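Local coordinates for aldo-keto Reductase, OXIDOREDUCTASE (PDB 5T79), which binds NADPH and is one of a set of aldo-keto reductases examined for biocatalytic reduction of 3-hydroxybutanal to 1,3-butanediol, at residues A[21-26]-A[188-193]; A[206-211]-A[289-294]. All coordinates share one frame; numbering follows the deposited sequence. Where two conformers were deposited one is given.

Both interactions belong to one (beta/alpha)8 barrel, and their centres lie 11 Å apart. Along the chain they come in series: interaction 1 joins the turn and strand at 21-26 to strand 191-193, and interaction 2 then joins helix 207-214, the next helix after that strand, to the loop entering strand 293-296. Strands 24-31 and 293-296 are parallel neighbours where the barrel closes, and here Pro26 O lies 2.7 Å from Ser293 OG in a probable hydrogen bond. His192 also packs on Leu207 and Leu211. Interaction 1 packs the hairpin on the N-terminal end of the barrel, and its strand 191-193 runs on to Gln193 at the NADPH site, whereas interaction 2 packs an outer helix on the loop before strand 293-296.

Interaction 1. Residues A[21-26]-A[188-193]; sequences SGVKLP and PCLIHQ. With NDP (NADPH dihydro-nicotinamide-adenine-dinucleotide phosphate), chain E.
Leu190 meets both Ser21 and Val23 through the methyl groups at the end of its side chain, a good example of how one leucine fork can serve two neighbours. From CB the chain runs to CG, which stands anti to the backbone N (chi1 177°), and there it branches. One branch, CD1, reaches the serine, 3.4 Å from Ser21 OG, and also lies 4.0 Å from Val23 CG2. The other, CD2, approaches the same valine methyl at 4.2 Å, with the valine and leucine side chains crossing at about a right angle. The hydroxyl beside CD1 is already committed: Ser21 OG accepts the Val23 backbone N-H at 3.1 Å, an ST turn, and is also hydrogen-bonded to Cys18 O. The leucine methyl therefore packs against a polar atom whose needs are met within the turn.

In the TIM barrel of the aldo-keto reductases, the antiparallel hairpin of 15-17 and 24-31, whose turn carries Ser21, lies across the N-terminal end of the barrel, where it meets the beginning of strand 191-193, with which it is not paired. Deeper in, Leu25 and Ile191 meet tip to tip, CD1 against CD1 at 3.6 Å. The isoleucine gets there on an extended chain, CG1 being anti to the backbone N (chi1 -167°). Ile134 and Tyr136 of strand 132-137 also touch Ile191.

Two residues further along the same strand, the apolar filling gives way to the cofactor site. Gln193 OE1 accepts a nearly straight hydrogen bond, 3.1 Å and 169°, from the carboxamide N7N of NADPH. Its NE2 in turn is hydrogen-bonded to Asp61 OD1, which holds the glutamine amide from its other end.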
loop_
_atom_site.group_PDB
_atom_site.type_symbol
_atom_site.label_atom_id
_atom_site.label_comp_id
_atom_site.label_asym_id
_atom_site.label_seq_id
_atom_site.Cartn_x
_atom_site.Cartn_y
_atom_site.Cartn_z
ATOM N N SER A 21 10.185 13.964 -5.083
ATOM C CA SER A 21 9.538 13.693 -6.379
ATOM C C SER A 21 8.400 14.669 -6.610
ATOM O O SER A 21 8.100 15.461 -5.724
ATOM C CB SER A 21 8.999 12.263 -6.417
ATOM O OG SER A 21 7.778 12.158 -5.698
ATOM N N GLY A 22 7.703 14.527 -7.733
ATOM C CA GLY A 22 6.539 15.373 -7.996
ATOM C C GLY A 22 5.237 14.785 -7.491
ATOM O O GLY A 22 4.188 15.427 -7.591
ATOM N N VAL A 23 5.278 13.546 -6.955
ATOM C CA VAL A 23 4.061 12.831 -6.564
ATOM C C VAL A 23 3.685 13.092 -5.131
ATOM O O VAL A 23 4.496 12.865 -4.234
ATOM C CB VAL A 23 4.217 11.288 -6.789
ATOM C CG1 VAL A 23 2.969 10.507 -6.321
ATOM C CG2 VAL A 23 4.526 10.980 -8.248
ATOM N N LYS A 24 2.423 13.490 -4.918
ATOM C CA LYS A 24 1.835 13.642 -3.598
ATOM C C LYS A 24 0.811 12.524 -3.419
ATOM O O LYS A 24 -0.080 12.365 -4.260
ATOM C CB LYS A 24 1.196 15.022 -3.442
ATOM C CG LYS A 24 2.238 16.139 -3.269
ATOM C CD LYS A 24 1.557 17.495 -3.138
ATOM C CE LYS A 24 1.873 18.198 -1.858
ATOM N NZ LYS A 24 1.293 19.566 -1.869
ATOM N N LEU A 25 0.985 11.684 -2.391
ATOM C CA LEU A 25 0.019 10.608 -2.164
ATOM C C LEU A 25 -1.003 11.003 -1.110
ATOM O O LEU A 25 -0.661 11.783 -0.224
ATOM C CB LEU A 25 0.744 9.323 -1.701
ATOM C CG LEU A 25 1.627 8.596 -2.744
ATOM C CD1 LEU A 25 2.263 7.381 -2.114
ATOM C CD2 LEU A 25 0.828 8.224 -4.002
ATOM N N PRO A 26 -2.253 10.458 -1.139
ATOM C CA PRO A 26 -3.159 10.728 -0.023
ATOM C C PRO A 26 -2.549 10.103 1.227
ATOM O O PRO A 26 -1.869 9.067 1.112
ATOM C CB PRO A 26 -4.458 10.031 -0.442
ATOM C CG PRO A 26 -3.983 8.878 -1.368
ATOM C CD PRO A 26 -2.802 9.447 -2.082
ATOM N N PRO A 188 14.819 7.075 -11.286
ATOM C CA PRO A 188 14.931 6.975 -9.815
ATOM C C PRO A 188 13.756 6.267 -9.159
ATOM O O PRO A 188 12.603 6.456 -9.565
ATOM C CB PRO A 188 15.022 8.435 -9.338
ATOM C CG PRO A 188 14.637 9.261 -10.475
ATOM C CD PRO A 188 14.819 8.479 -11.744
ATOM N N CYS A 189 14.059 5.430 -8.153
ATOM C CA CYS A 189 13.032 4.710 -7.405
ATOM C C CYS A 189 12.073 5.706 -6.761
ATOM O O CYS A 189 12.515 6.552 -6.002
ATOM C CB CYS A 189 13.684 3.831 -6.343
ATOM S SG CYS A 189 12.517 2.764 -5.482
ATOM N N LEU A 190 10.782 5.608 -7.046
ATOM C CA LEU A 190 9.839 6.555 -6.436
ATOM C C LEU A 190 9.552 6.223 -4.983
ATOM O O LEU A 190 9.427 7.130 -4.142
ATOM C CB LEU A 190 8.487 6.564 -7.219
ATOM C CG LEU A 190 7.371 7.467 -6.627
ATOM C CD1 LEU A 190 7.708 8.937 -6.802
ATOM C CD2 LEU A 190 5.986 7.194 -7.254
ATOM N N ILE A 191 9.371 4.913 -4.695
ATOM C CA ILE A 191 8.791 4.488 -3.436
ATOM C C ILE A 191 9.204 3.080 -3.021
ATOM O O ILE A 191 9.555 2.237 -3.848
ATOM C CB ILE A 191 7.219 4.577 -3.635
ATOM C CG1 ILE A 191 6.425 4.459 -2.288
ATOM C CG2 ILE A 191 6.678 3.572 -4.712
ATOM C CD1 ILE A 191 4.954 4.962 -2.407
ATOM N N HIS A 192 9.083 2.837 -1.717
ATOM C CA HIS A 192 9.279 1.544 -1.090
ATOM C C HIS A 192 8.007 1.212 -0.354
ATOM O O HIS A 192 7.470 2.062 0.362
ATOM C CB HIS A 192 10.471 1.590 -0.119
ATOM C CG HIS A 192 10.874 0.249 0.435
ATOM N ND1 HIS A 192 9.975 -0.554 1.128
ATOM C CD2 HIS A 192 12.080 -0.358 0.425
ATOM C CE1 HIS A 192 10.665 -1.618 1.519
ATOM N NE2 HIS A 192 11.934 -1.550 1.113
ATOM N N GLN A 193 7.521 -0.019 -0.527
ATOM C CA GLN A 193 6.349 -0.492 0.172
ATOM C C GLN A 193 6.758 -1.590 1.161
ATOM O O GLN A 193 6.813 -2.770 0.794
ATOM C CB GLN A 193 5.281 -0.992 -0.804
ATOM C CG GLN A 193 4.004 -1.468 -0.091
ATOM C CD GLN A 193 2.884 -1.787 -1.039
ATOM O OE1 GLN A 193 2.280 -2.844 -0.933
ATOM N NE2 GLN A 193 2.560 -0.903 -1.983
HETATM P PA NDP E . -4.987 -3.645 7.057
HETATM O O1A NDP E . -5.397 -2.206 6.964
HETATM O O2A NDP E . -3.873 -4.148 7.858
HETATM O O5B NDP E . -6.226 -4.580 7.483
HETATM C C5B NDP E . -7.327 -4.568 6.552
HETATM C C4B NDP E . -8.437 -5.472 7.013
HETATM O O4B NDP E . -8.711 -5.226 8.410
HETATM C C3B NDP E . -9.752 -5.251 6.267
HETATM O O3B NDP E . -9.855 -6.148 5.164
HETATM C C2B NDP E . -10.810 -5.484 7.337
HETATM O O2B NDP E . -11.158 -6.883 7.433
HETATM C C1B NDP E . -10.099 -5.055 8.622
HETATM N N9A NDP E . -10.336 -3.670 9.018
HETATM C C8A NDP E . -9.836 -2.533 8.440
HETATM N N7A NDP E . -10.218 -1.423 9.024
HETATM C C5A NDP E . -11.035 -1.861 10.056
HETATM C C6A NDP E . -11.809 -1.172 11.012
HETATM N N6A NDP E . -11.780 0.155 11.179
HETATM N N1A NDP E . -12.581 -1.910 11.842
HETATM C C2A NDP E . -12.534 -3.244 11.752
HETATM N N3A NDP E . -11.826 -4.002 10.910
HETATM C C4A NDP E . -11.109 -3.244 10.069
HETATM O O3 NDP E . -4.645 -3.867 5.524
HETATM P PN NDP E . -4.070 -5.209 4.870
HETATM O O1N NDP E . -5.323 -5.764 4.299
HETATM O O2N NDP E . -3.238 -6.045 5.832
HETATM O O5D NDP E . -2.980 -4.849 3.720
HETATM C C5D NDP E . -2.939 -3.463 3.283
HETATM C C4D NDP E . -2.673 -3.374 1.798
HETATM O O4D NDP E . -1.263 -3.553 1.565
HETATM C C3D NDP E . -3.353 -4.405 0.916
HETATM O O3D NDP E . -4.693 -4.026 0.643
HETATM C C2D NDP E . -2.416 -4.480 -0.297
HETATM O O2D NDP E . -2.657 -3.582 -1.380
HETATM C C1D NDP E . -1.047 -4.226 0.341
HETATM N N1N NDP E . -0.309 -5.462 0.669
HETATM C C2N NDP E . 0.939 -5.620 0.066
HETATM C C3N NDP E . 1.717 -6.694 0.282
HETATM C C7N NDP E . 3.153 -6.657 -0.168
HETATM O O7N NDP E . 3.795 -7.704 0.004
HETATM N N7N NDP E . 3.681 -5.583 -0.757
HETATM C C4N NDP E . 1.154 -7.889 1.005
HETATM C C5N NDP E . -0.045 -7.532 1.818
HETATM C C6N NDP E . -0.729 -6.421 1.634
HETATM P P2B NDP E . -12.633 -7.555 7.538
HETATM O O1X NDP E . -13.034 -8.448 6.423
HETATM O O2X NDP E . -12.521 -8.277 8.873
HETATM O O3X NDP E . -13.575 -6.373 7.742
#

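Interaction 2. Residues A[206-211]-A[289-294]; sequences GLLALL and DNVTSV
One water is gripped from both segments, donating to Leu208 O at 2.8 Å and to Asn290 O at 2.7 Å, and so ties together two backbones that share no direct hydrogen bond. The case illustrates how a (beta/alpha)8 barrel seats its outer layer: helix 207-214, which lies in the chain between strands 191-193 and 217-220, rests against the loop that leads into strand 293-296, the last of the barrel.

Around the water bridge the apolar work falls to Leu208. Its CG is anti to the carbonyl carbon (chi1 -64°), which sends the forked end out from the helix toward the loop. CD1 lies to one side of the Asn290 amide plane, displaced beyond its oxygen-nitrogen end, 3.5 Å from OD1 and 3.6 Å from ND2, and the two side chains cross at about a right angle. Further back, Leu208 CB approaches the same ND2, at 3.8 Å, so the amide spreads along the leucine rather than meeting just its end.

The loop is tied both to the N-terminal hairpin and to the barrel. Arg16 of strand 15-17 forms a salt bridge with Asp289 and hydrogen bonds to the carbonyl oxygens of Val291 and Thr292, while Thr292 OG1 is hydrogen-bonded to Ser218 N of barrel strand 217-220. Val291, also in touch with Tyr196 and Ser218, completes the leucine's surroundings: its CG2 sits nearly evenly between the two branches of the fork, 3.9 Å from Leu208 CD1 and 4.0 Å from Leu208 CD2.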
loop_
_atom_site.group_PDB
_atom_site.type_symbol
_atom_site.label_atom_id
_atom_site.label_comp_id
_atom_site.label_asym_id
_atom_site.label_seq_id
_atom_site.Cartn_x
_atom_site.Cartn_y
_atom_site.Cartn_z
ATOM N N GLY A 206 16.612 1.168 10.273
ATOM C CA GLY A 206 17.473 1.695 9.218
ATOM C C GLY A 206 16.794 2.044 7.915
ATOM O O GLY A 206 17.224 2.977 7.233
ATOM N N LEU A 207 15.738 1.320 7.539
ATOM C CA LEU A 207 15.103 1.611 6.249
ATOM C C LEU A 207 14.530 3.023 6.158
ATOM O O LEU A 207 14.799 3.704 5.166
ATOM C CB LEU A 207 14.001 0.594 5.912
ATOM C CG LEU A 207 13.401 0.785 4.521
ATOM C CD1 LEU A 207 14.318 0.217 3.437
ATOM C CD2 LEU A 207 12.008 0.165 4.427
ATOM N N LEU A 208 13.763 3.486 7.169
ATOM C CA LEU A 208 13.142 4.826 7.058
ATOM C C LEU A 208 14.204 5.926 6.943
ATOM O O LEU A 208 14.030 6.849 6.140
ATOM C CB LEU A 208 12.170 5.116 8.213
ATOM C CG LEU A 208 10.906 4.217 8.302
ATOM C CD1 LEU A 208 9.957 4.728 9.366
ATOM C CD2 LEU A 208 10.161 4.103 6.942
ATOM N N ALA A 209 15.324 5.782 7.668
ATOM C CA ALA A 209 16.451 6.729 7.617
ATOM C C ALA A 209 17.081 6.695 6.230
ATOM O O ALA A 209 17.346 7.749 5.646
ATOM C CB ALA A 209 17.487 6.384 8.689
ATOM N N LEU A 210 17.266 5.485 5.666
ATOM C CA LEU A 210 17.820 5.342 4.319
ATOM C C LEU A 210 16.905 6.008 3.259
ATOM O O LEU A 210 17.397 6.700 2.371
ATOM C CB LEU A 210 18.002 3.848 3.976
ATOM C CG LEU A 210 18.225 3.499 2.476
ATOM C CD1 LEU A 210 19.638 3.868 2.028
ATOM C CD2 LEU A 210 17.962 2.023 2.215
ATOM N N LEU A 211 15.589 5.765 3.333
ATOM C CA LEU A 211 14.679 6.327 2.327
ATOM C C LEU A 211 14.660 7.863 2.402
ATOM O O LEU A 211 14.697 8.533 1.360
ATOM C CB LEU A 211 13.272 5.731 2.475
ATOM C CG LEU A 211 13.168 4.206 2.341
ATOM C CD1 LEU A 211 11.723 3.729 2.590
ATOM C CD2 LEU A 211 13.677 3.708 0.985
ATOM N N ASP A 289 6.572 11.693 10.731
ATOM C CA ASP A 289 6.588 12.376 9.423
ATOM C C ASP A 289 7.704 11.781 8.512
ATOM O O ASP A 289 8.401 12.519 7.829
ATOM C CB ASP A 289 6.745 13.914 9.611
ATOM C CG ASP A 289 6.446 14.732 8.369
ATOM O OD1 ASP A 289 5.729 14.220 7.475
ATOM O OD2 ASP A 289 6.942 15.881 8.279
ATOM N N ASN A 290 7.905 10.440 8.561
ATOM C CA ASN A 290 8.942 9.799 7.755
ATOM C C ASN A 290 8.375 8.570 7.011
ATOM O O ASN A 290 9.116 7.679 6.596
ATOM C CB ASN A 290 10.179 9.446 8.607
ATOM C CG ASN A 290 9.986 8.421 9.699
ATOM O OD1 ASN A 290 8.874 8.019 10.040
ATOM N ND2 ASN A 290 11.077 8.031 10.336
ATOM N N VAL A 291 7.043 8.549 6.854
ATOM C CA VAL A 291 6.266 7.564 6.074
ATOM C C VAL A 291 5.307 8.395 5.235
ATOM O O VAL A 291 4.674 9.303 5.774
ATOM C CB VAL A 291 5.540 6.487 6.933
ATOM C CG1 VAL A 291 4.642 5.611 6.055
ATOM C CG2 VAL A 291 6.549 5.623 7.699
ATOM N N THR A 292 5.247 8.164 3.918
ATOM C CA THR A 292 4.384 9.005 3.065
ATOM C C THR A 292 2.923 8.705 3.258
ATOM O O THR A 292 2.107 9.629 3.339
ATOM C CB THR A 292 4.690 8.810 1.555
ATOM O OG1 THR A 292 6.091 8.716 1.368
ATOM C CG2 THR A 292 4.055 9.903 0.670
ATOM N N SER A 293 2.566 7.422 3.209
ATOM C CA SER A 293 1.158 7.042 3.228
ATOM C C SER A 293 0.939 5.722 3.981
ATOM O O SER A 293 1.868 4.931 4.145
ATOM C CB SER A 293 0.674 6.888 1.782
ATOM O OG SER A 293 -0.733 6.673 1.690
ATOM N N VAL A 294 -0.293 5.500 4.450
ATOM C CA VAL A 294 -0.709 4.274 5.126
ATOM C C VAL A 294 -1.696 3.550 4.174
ATOM O O VAL A 294 -2.642 4.167 3.682
ATOM C CB VAL A 294 -1.261 4.590 6.543
ATOM C CG1 VAL A 294 -2.694 5.114 6.536
ATOM C CG2 VAL A 294 -1.114 3.408 7.461
HETATM O O HOH W 1 11.506 7.758 5.372
#